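Local coordinates for protein phosphatidylinositol-specific phospholipase C (Listeria monocytogenes, PDB 2PLC) that is a bacterial single-chain protein of the phosphatidylinositol-specific phospholipase C family, built on a TIM-barrel type of fold, at residues A[4-9]-A[20-25]; A[14-19]-A[98-103]; A[121-126]-A[164-169]. All blocks are in the same frame, centred on the assembly; numbering follows the deposited sequence.

Contact 1: A[4-9]-A[20-25]; sequences KQWMSA and SIPGTH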
# COMPACT_ATOMS: atom_id res chain seq x y z
N LYS A 4 -12.12 1.35 -11.35
CA LYS A 4 -12.53 2.39 -10.41
C LYS A 4 -13.38 1.84 -9.25
O LYS A 4 -13.39 2.42 -8.16
CB LYS A 4 -13.28 3.49 -11.16
CG LYS A 4 -13.55 4.73 -10.34
CD LYS A 4 -14.05 5.87 -11.22
CE LYS A 4 -15.37 5.52 -11.89
NZ LYS A 4 -15.80 6.59 -12.84
N GLN A 5 -14.06 0.73 -9.49
CA GLN A 5 -14.91 0.11 -8.47
C GLN A 5 -14.83 -1.41 -8.50
O GLN A 5 -15.85 -2.09 -8.35
CB GLN A 5 -16.37 0.54 -8.66
CG GLN A 5 -16.59 2.04 -8.60
CD GLN A 5 -18.06 2.42 -8.61
OE1 GLN A 5 -18.89 1.71 -9.17
NE2 GLN A 5 -18.38 3.54 -7.98
N TRP A 6 -13.63 -1.96 -8.66
CA TRP A 6 -13.46 -3.41 -8.73
C TRP A 6 -13.78 -4.17 -7.45
O TRP A 6 -14.33 -5.28 -7.52
CB TRP A 6 -12.06 -3.78 -9.25
CG TRP A 6 -10.90 -3.46 -8.32
CD1 TRP A 6 -10.21 -2.28 -8.24
CD2 TRP A 6 -10.24 -4.37 -7.43
NE1 TRP A 6 -9.16 -2.40 -7.36
CE2 TRP A 6 -9.15 -3.67 -6.85
CE3 TRP A 6 -10.46 -5.71 -7.06
CZ2 TRP A 6 -8.28 -4.27 -5.93
CZ3 TRP A 6 -9.59 -6.30 -6.15
CH2 TRP A 6 -8.51 -5.58 -5.59
N MET A 7 -13.48 -3.60 -6.29
CA MET A 7 -13.74 -4.27 -5.02
C MET A 7 -15.23 -4.37 -4.66
O MET A 7 -15.63 -5.25 -3.91
CB MET A 7 -12.99 -3.60 -3.87
CG MET A 7 -11.48 -3.62 -4.01
SD MET A 7 -10.66 -2.95 -2.58
CE MET A 7 -9.80 -4.37 -1.98
N SER A 8 -16.03 -3.45 -5.20
CA SER A 8 -17.46 -3.44 -4.93
C SER A 8 -18.13 -4.70 -5.49
O SER A 8 -19.17 -5.13 -4.99
CB SER A 8 -18.11 -2.21 -5.56
OG SER A 8 -18.04 -2.26 -6.97
N ALA A 9 -17.53 -5.28 -6.52
CA ALA A 9 -18.04 -6.48 -7.16
C ALA A 9 -17.63 -7.78 -6.46
O ALA A 9 -17.92 -8.88 -6.95
CB ALA A 9 -17.62 -6.51 -8.62
N SER A 20 -5.91 -10.56 -4.09
CA SER A 20 -4.71 -10.19 -4.83
C SER A 20 -4.91 -8.68 -5.02
O SER A 20 -5.81 -8.24 -5.74
CB SER A 20 -4.67 -10.90 -6.19
OG SER A 20 -4.57 -12.30 -6.00
N ILE A 21 -4.10 -7.89 -4.33
CA ILE A 21 -4.25 -6.44 -4.38
C ILE A 21 -3.05 -5.70 -4.97
O ILE A 21 -1.91 -5.97 -4.60
CB ILE A 21 -4.49 -5.90 -2.96
CG1 ILE A 21 -5.67 -6.63 -2.32
CG2 ILE A 21 -4.72 -4.40 -2.98
CD1 ILE A 21 -5.82 -6.40 -0.83
N PRO A 22 -3.30 -4.78 -5.93
CA PRO A 22 -2.25 -3.98 -6.58
C PRO A 22 -1.94 -2.81 -5.65
O PRO A 22 -2.86 -2.18 -5.12
CB PRO A 22 -2.93 -3.46 -7.85
CG PRO A 22 -4.23 -4.23 -7.96
CD PRO A 22 -4.61 -4.50 -6.54
N GLY A 23 -0.66 -2.52 -5.46
CA GLY A 23 -0.28 -1.40 -4.60
C GLY A 23 0.90 -0.66 -5.19
O GLY A 23 1.52 -1.14 -6.13
N THR A 24 1.20 0.51 -4.64
CA THR A 24 2.33 1.30 -5.12
C THR A 24 3.33 1.58 -4.00
O THR A 24 2.94 1.78 -2.84
CB THR A 24 1.87 2.65 -5.69
OG1 THR A 24 0.97 3.27 -4.76
CG2 THR A 24 1.18 2.48 -7.03
N HIS A 25 4.61 1.54 -4.35
CA HIS A 25 5.68 1.81 -3.39
C HIS A 25 5.98 3.30 -3.49
O HIS A 25 6.06 3.84 -4.59
CB HIS A 25 6.92 0.99 -3.75
CG HIS A 25 8.17 1.44 -3.07
ND1 HIS A 25 9.25 1.95 -3.75
CD2 HIS A 25 8.51 1.46 -1.76
CE1 HIS A 25 10.21 2.26 -2.90
NE2 HIS A 25 9.78 1.98 -1.68
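Ser20, whose carbonyl meets the indole of Trp6, has its OG gripped twice, by Leu252 N and by Asn271 OD1; with Ser20 N bound to Asn272 OD1 as well, three hydrogen bonds anchor Ser20 at the start of strand 20-24. Trp6 CH2 lies 3.8 Å from Ser20 O. The closest meeting is between Trp6 CZ2 and Pro22 CD at 3.7 Å, where the two side chains run past each other in opposite senses. Ile21 comes to the rim instead: its CG1 stands near the ring plane, 4.5 Å from Trp6 CH2. The six-membered part of the indole therefore does the touching, while the pyrrole nitrogen NE1 is engaged by Gly57 O, a bond that limits rotation of the ring. Trp6 directs its CB toward the strand, and chi1 of 68° sets CG between its own backbone N and carbonyl carbon. One ring face is taken by the next residue, Met7 CG, 3.5 Å above the plane and over its centre. Residues 6-8 coil like a helix without its regular hydrogen-bond pattern, and other polar links secure them. Ser8 OG donates to Gln5 O at 2.6 Å, with the donor tilted 23° out of the carbonyl plane. Glu99 receives Met7 N and Ser8 N on OE1 and OE2, one on each oxygen. All the touching residues are buried. In this TIM-barrel type of fold, strand 20-24 is an outermost strand of a four-stranded parallel sheet, and the N-terminal loop packs its tryptophan against it. Helix 262-269 backs the pair, with Ile269 against both Trp6 and Pro22, and Ile265 and Ile268 against Pro22; strand 20-24 itself bonds to strand 253-257 through Ile21 and Gly23.

Contact 2: A[14-19]-A[98-103]; sequences TNLAAL and KETIIM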
# COMPACT_ATOMS: atom_id res chain seq x y z
N THR A 14 -15.83 -12.08 1.77
CA THR A 14 -14.43 -12.34 1.41
C THR A 14 -13.49 -11.63 2.37
O THR A 14 -13.70 -10.47 2.71
CB THR A 14 -14.11 -11.87 -0.02
OG1 THR A 14 -15.05 -12.45 -0.94
CG2 THR A 14 -12.70 -12.31 -0.42
N ASN A 15 -12.47 -12.35 2.82
CA ASN A 15 -11.49 -11.77 3.74
C ASN A 15 -10.44 -11.01 2.94
O ASN A 15 -10.14 -11.34 1.79
CB ASN A 15 -10.82 -12.86 4.58
CG ASN A 15 -10.01 -12.29 5.73
OD1 ASN A 15 -8.81 -12.07 5.60
ND2 ASN A 15 -10.67 -12.05 6.85
N LEU A 16 -9.89 -9.96 3.54
CA LEU A 16 -8.89 -9.14 2.88
C LEU A 16 -7.64 -9.95 2.53
O LEU A 16 -6.99 -9.67 1.52
CB LEU A 16 -8.53 -7.95 3.77
CG LEU A 16 -8.50 -6.55 3.17
CD1 LEU A 16 -9.82 -6.24 2.46
CD2 LEU A 16 -8.26 -5.54 4.27
N ALA A 17 -7.32 -10.95 3.34
CA ALA A 17 -6.14 -11.79 3.11
C ALA A 17 -6.31 -12.78 1.95
O ALA A 17 -5.33 -13.34 1.45
CB ALA A 17 -5.77 -12.54 4.37
N ALA A 18 -7.55 -12.98 1.53
CA ALA A 18 -7.85 -13.88 0.43
C ALA A 18 -7.83 -13.18 -0.93
O ALA A 18 -8.23 -13.76 -1.94
CB ALA A 18 -9.22 -14.51 0.65
N LEU A 19 -7.32 -11.95 -0.97
CA LEU A 19 -7.28 -11.18 -2.21
C LEU A 19 -5.90 -10.93 -2.81
O LEU A 19 -4.87 -11.07 -2.14
CB LEU A 19 -7.94 -9.81 -2.00
CG LEU A 19 -9.40 -9.72 -1.56
CD1 LEU A 19 -9.74 -8.27 -1.27
CD2 LEU A 19 -10.30 -10.28 -2.63
N LYS A 98 -17.84 1.44 -1.91
CA LYS A 98 -17.68 0.02 -1.63
C LYS A 98 -16.22 -0.43 -1.64
O LYS A 98 -15.90 -1.55 -1.26
CB LYS A 98 -18.51 -0.84 -2.59
CG LYS A 98 -20.02 -0.76 -2.37
CD LYS A 98 -20.43 -1.32 -1.02
CE LYS A 98 -21.93 -1.24 -0.81
NZ LYS A 98 -22.33 -1.77 0.52
N GLU A 99 -15.33 0.47 -2.07
CA GLU A 99 -13.90 0.19 -2.14
C GLU A 99 -13.26 0.36 -0.77
O GLU A 99 -13.82 0.99 0.11
CB GLU A 99 -13.21 1.12 -3.13
CG GLU A 99 -13.81 1.13 -4.52
CD GLU A 99 -13.85 -0.24 -5.16
OE1 GLU A 99 -12.77 -0.81 -5.42
OE2 GLU A 99 -14.96 -0.74 -5.41
N THR A 100 -12.08 -0.23 -0.60
CA THR A 100 -11.33 -0.12 0.64
C THR A 100 -9.87 0.14 0.29
O THR A 100 -9.35 -0.36 -0.70
CB THR A 100 -11.44 -1.40 1.53
OG1 THR A 100 -10.48 -1.32 2.60
CG2 THR A 100 -11.19 -2.65 0.72
N ILE A 101 -9.22 0.96 1.10
CA ILE A 101 -7.83 1.31 0.86
C ILE A 101 -6.96 0.96 2.05
O ILE A 101 -7.33 1.19 3.20
CB ILE A 101 -7.69 2.81 0.50
CG1 ILE A 101 -8.41 3.07 -0.83
CG2 ILE A 101 -6.23 3.22 0.41
CD1 ILE A 101 -8.45 4.50 -1.24
N ILE A 102 -5.85 0.30 1.76
CA ILE A 102 -4.90 -0.09 2.79
C ILE A 102 -3.80 0.96 2.67
O ILE A 102 -3.26 1.18 1.60
CB ILE A 102 -4.33 -1.49 2.52
CG1 ILE A 102 -5.49 -2.48 2.40
CG2 ILE A 102 -3.38 -1.89 3.65
CD1 ILE A 102 -5.07 -3.84 1.91
N MET A 103 -3.50 1.61 3.79
CA MET A 103 -2.51 2.68 3.79
C MET A 103 -1.41 2.56 4.82
O MET A 103 -1.66 2.54 6.02
CB MET A 103 -3.23 4.02 3.95
CG MET A 103 -2.31 5.22 4.06
SD MET A 103 -3.23 6.74 4.29
CE MET A 103 -2.75 7.16 5.94
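Beside Leu16, which meets Thr100 and Ile102 across the contact, the flat group is the amide of Asn15, whose OD1 accepts Ala17 N at 2.9 Å. The N-H points nearly straight at the oxygen (162°), although the donor is tilted 30° from the carbonyl plane. Across the contact the meeting is methyl against methyl. Leu16 CD1 reaches Thr100 CG2 at 4.2 Å, and its other branch, CD2, reaches Ile102 CD1 at 4.3 Å, so the forked end of one leucine serves two residues of the opposite segment. The backbones stay well apart, Leu16 CA and Thr100 CA being 9.6 Å from each other, and the side chains bridge the interval. A chi1 of -132° turns Leu16 CG well off a staggered position, close to eclipsing, which suggests some torsional cost in this pose. The bond from Asn15 OD1 to Ala17 N makes an Asx turn that leads into the short 3-10 segment 16-17, with Ala18 N bonded to Asn15 O at 3.1 Å. This loop leads into strand 20-24 and brings Leu16 against the beginning of strand 101-107, at the N-terminal end of the barrel strands. Thr100 and Ile102 both direct their CB toward the loop, whereas Ile101 between them packs on Ile89 and Phe92 of helix 82-95, the usual alternation of a strand with two packed faces. Ile142 and Leu153 also touch Leu16, and its backbone is hydrogen-bonded to that of Pro143. Ile102 extends the same apolar layer to Tyr60 and Leu155, while Asn15 ND2 binds Ile142 O.

Contact 3: A[121-126]-A[164-169]; sequences PLINIY and LVINSR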
# COMPACT_ATOMS: atom_id res chain seq x y z
N PRO A 121 -4.90 14.90 15.39
CA PRO A 121 -5.96 15.86 15.06
C PRO A 121 -6.46 15.71 13.62
O PRO A 121 -7.64 15.91 13.34
CB PRO A 121 -5.27 17.20 15.27
CG PRO A 121 -4.29 16.91 16.36
CD PRO A 121 -3.71 15.59 15.92
N LEU A 122 -5.55 15.32 12.73
CA LEU A 122 -5.87 15.13 11.31
C LEU A 122 -6.65 13.85 11.05
O LEU A 122 -7.61 13.85 10.28
CB LEU A 122 -4.60 15.10 10.48
CG LEU A 122 -4.42 16.23 9.47
CD1 LEU A 122 -3.23 15.90 8.60
CD2 LEU A 122 -5.67 16.40 8.63
N ILE A 123 -6.20 12.76 11.66
CA ILE A 123 -6.86 11.47 11.50
C ILE A 123 -8.26 11.54 12.10
O ILE A 123 -9.23 11.12 11.47
CB ILE A 123 -6.04 10.34 12.18
CG1 ILE A 123 -4.67 10.19 11.52
CG2 ILE A 123 -6.81 9.03 12.13
CD1 ILE A 123 -4.71 9.92 10.02
N ASN A 124 -8.37 12.12 13.29
CA ASN A 124 -9.64 12.25 14.00
C ASN A 124 -10.70 13.01 13.20
O ASN A 124 -11.90 12.80 13.39
CB ASN A 124 -9.41 12.93 15.35
CG ASN A 124 -10.62 12.85 16.25
OD1 ASN A 124 -11.21 11.78 16.42
ND2 ASN A 124 -11.01 13.98 16.82
N ILE A 125 -10.26 13.90 12.33
CA ILE A 125 -11.16 14.68 11.48
C ILE A 125 -11.85 13.77 10.46
O ILE A 125 -12.99 14.00 10.07
CB ILE A 125 -10.38 15.80 10.73
CG1 ILE A 125 -9.84 16.81 11.74
CG2 ILE A 125 -11.25 16.49 9.71
CD1 ILE A 125 -10.87 17.24 12.77
N TYR A 126 -11.14 12.72 10.05
CA TYR A 126 -11.65 11.78 9.07
C TYR A 126 -11.92 10.40 9.65
O TYR A 126 -11.95 9.41 8.92
CB TYR A 126 -10.64 11.65 7.92
CG TYR A 126 -10.42 12.93 7.15
CD1 TYR A 126 -11.34 13.35 6.20
CD2 TYR A 126 -9.28 13.71 7.37
CE1 TYR A 126 -11.14 14.51 5.47
CE2 TYR A 126 -9.07 14.88 6.64
CZ TYR A 126 -10.00 15.27 5.70
OH TYR A 126 -9.79 16.40 4.95
N LEU A 164 -2.07 3.25 16.13
CA LEU A 164 -2.59 4.57 16.47
C LEU A 164 -3.87 4.46 17.31
O LEU A 164 -4.89 3.94 16.85
CB LEU A 164 -2.88 5.38 15.21
CG LEU A 164 -3.37 6.81 15.43
CD1 LEU A 164 -2.22 7.68 15.92
CD2 LEU A 164 -3.94 7.36 14.15
N VAL A 165 -3.80 4.96 18.53
CA VAL A 165 -4.95 4.95 19.43
C VAL A 165 -5.41 6.37 19.70
O VAL A 165 -4.65 7.20 20.20
CB VAL A 165 -4.62 4.25 20.77
CG1 VAL A 165 -5.85 4.20 21.65
CG2 VAL A 165 -4.07 2.85 20.54
N ILE A 166 -6.65 6.66 19.32
CA ILE A 166 -7.24 7.98 19.55
C ILE A 166 -8.50 7.74 20.38
O ILE A 166 -9.48 7.17 19.89
CB ILE A 166 -7.59 8.71 18.22
CG1 ILE A 166 -6.35 8.81 17.32
CG2 ILE A 166 -8.11 10.12 18.51
CD1 ILE A 166 -6.61 9.47 15.98
N ASN A 167 -8.43 8.16 21.64
CA ASN A 167 -9.51 8.00 22.61
C ASN A 167 -9.59 6.54 23.04
O ASN A 167 -8.65 6.00 23.62
CB ASN A 167 -10.85 8.48 22.06
CG ASN A 167 -10.97 9.99 22.06
OD1 ASN A 167 -11.27 10.60 23.09
ND2 ASN A 167 -10.71 10.61 20.92
N SER A 168 -10.71 5.89 22.75
CA SER A 168 -10.88 4.49 23.10
C SER A 168 -10.91 3.63 21.85
O SER A 168 -11.29 2.46 21.89
CB SER A 168 -12.17 4.29 23.91
OG SER A 168 -12.08 4.96 25.16
N ARG A 169 -10.51 4.22 20.73
CA ARG A 169 -10.50 3.53 19.45
C ARG A 169 -9.08 3.32 18.91
O ARG A 169 -8.23 4.20 19.01
CB ARG A 169 -11.34 4.29 18.42
CG ARG A 169 -12.79 4.50 18.83
CD ARG A 169 -13.51 3.19 19.08
NE ARG A 169 -13.86 2.48 17.85
CZ ARG A 169 -14.48 1.30 17.81
NH1 ARG A 169 -14.82 0.69 18.93
NH2 ARG A 169 -14.78 0.75 16.64
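Ile123 fits against two side chains of the strand at once, with its CG2 3.9 Å from Leu164 CD2 and 3.9 Å from Ile166 CD1. The contact with Leu164 also involves the other branch, as Ile123 CG1 lies 3.9 Å from Leu164 CD2. Ile123 and Ile166 cross at nearly a right angle, whereas Leu164 meets Ile123 on a slant. With chi1 at -63°, CG2 of Ile123 is anti to its backbone N, and this branch is the one that spans the two partners. On the next residue, Asn124 OD1 comes within 4.1 Å of Ile166 CG2, a van der Waals approach at the more exposed margin of an otherwise apolar patch. In the next shell Phe171 of strand 169-174 touches Ile123, Leu164 and Ile166 alike, while Gln120 of the helix adds contacts to both strand residues. The strand residues are in turn positioned by a tight hairpin: a type II' turn runs from Ile166 to Arg169, closed by Ile166 N to Arg169 O at 2.9 Å and by Arg169 N to Ile166 O at 3.2 Å. Its second residue, Asn167, takes a positive phi of 73°; it and Ser168 are poorly ordered, as an exposed turn tip may be. The axes of helix segment 121-125 and strand 164-166 come within 9.9 Å and cross at -72°. Strand 164-166 pairs antiparallel with 169-174, and helix 114-125 lies across this hairpin, while Leu122 and, just past the helix, Tyr126 touch helix 82-95.

From the N terminus, contact 1 closes the short loop between residues 9 and 20, bringing the opening segment back onto the first barrel strand. Contact 2 starts inside that loop, at 14-19, and ends at 98-103, so the two cross. They also touch directly, through the Glu99 carboxylate. Together they tie the N-terminal segment to strands 20-24 and 101-107. Contact 3 follows in series, closing the chain between helix 114-125 and strand 164-166. Its centre is about 21 Å from that of contact 2, yet both reach the same mixed sheet, and strand 101-107 leads on to the helix.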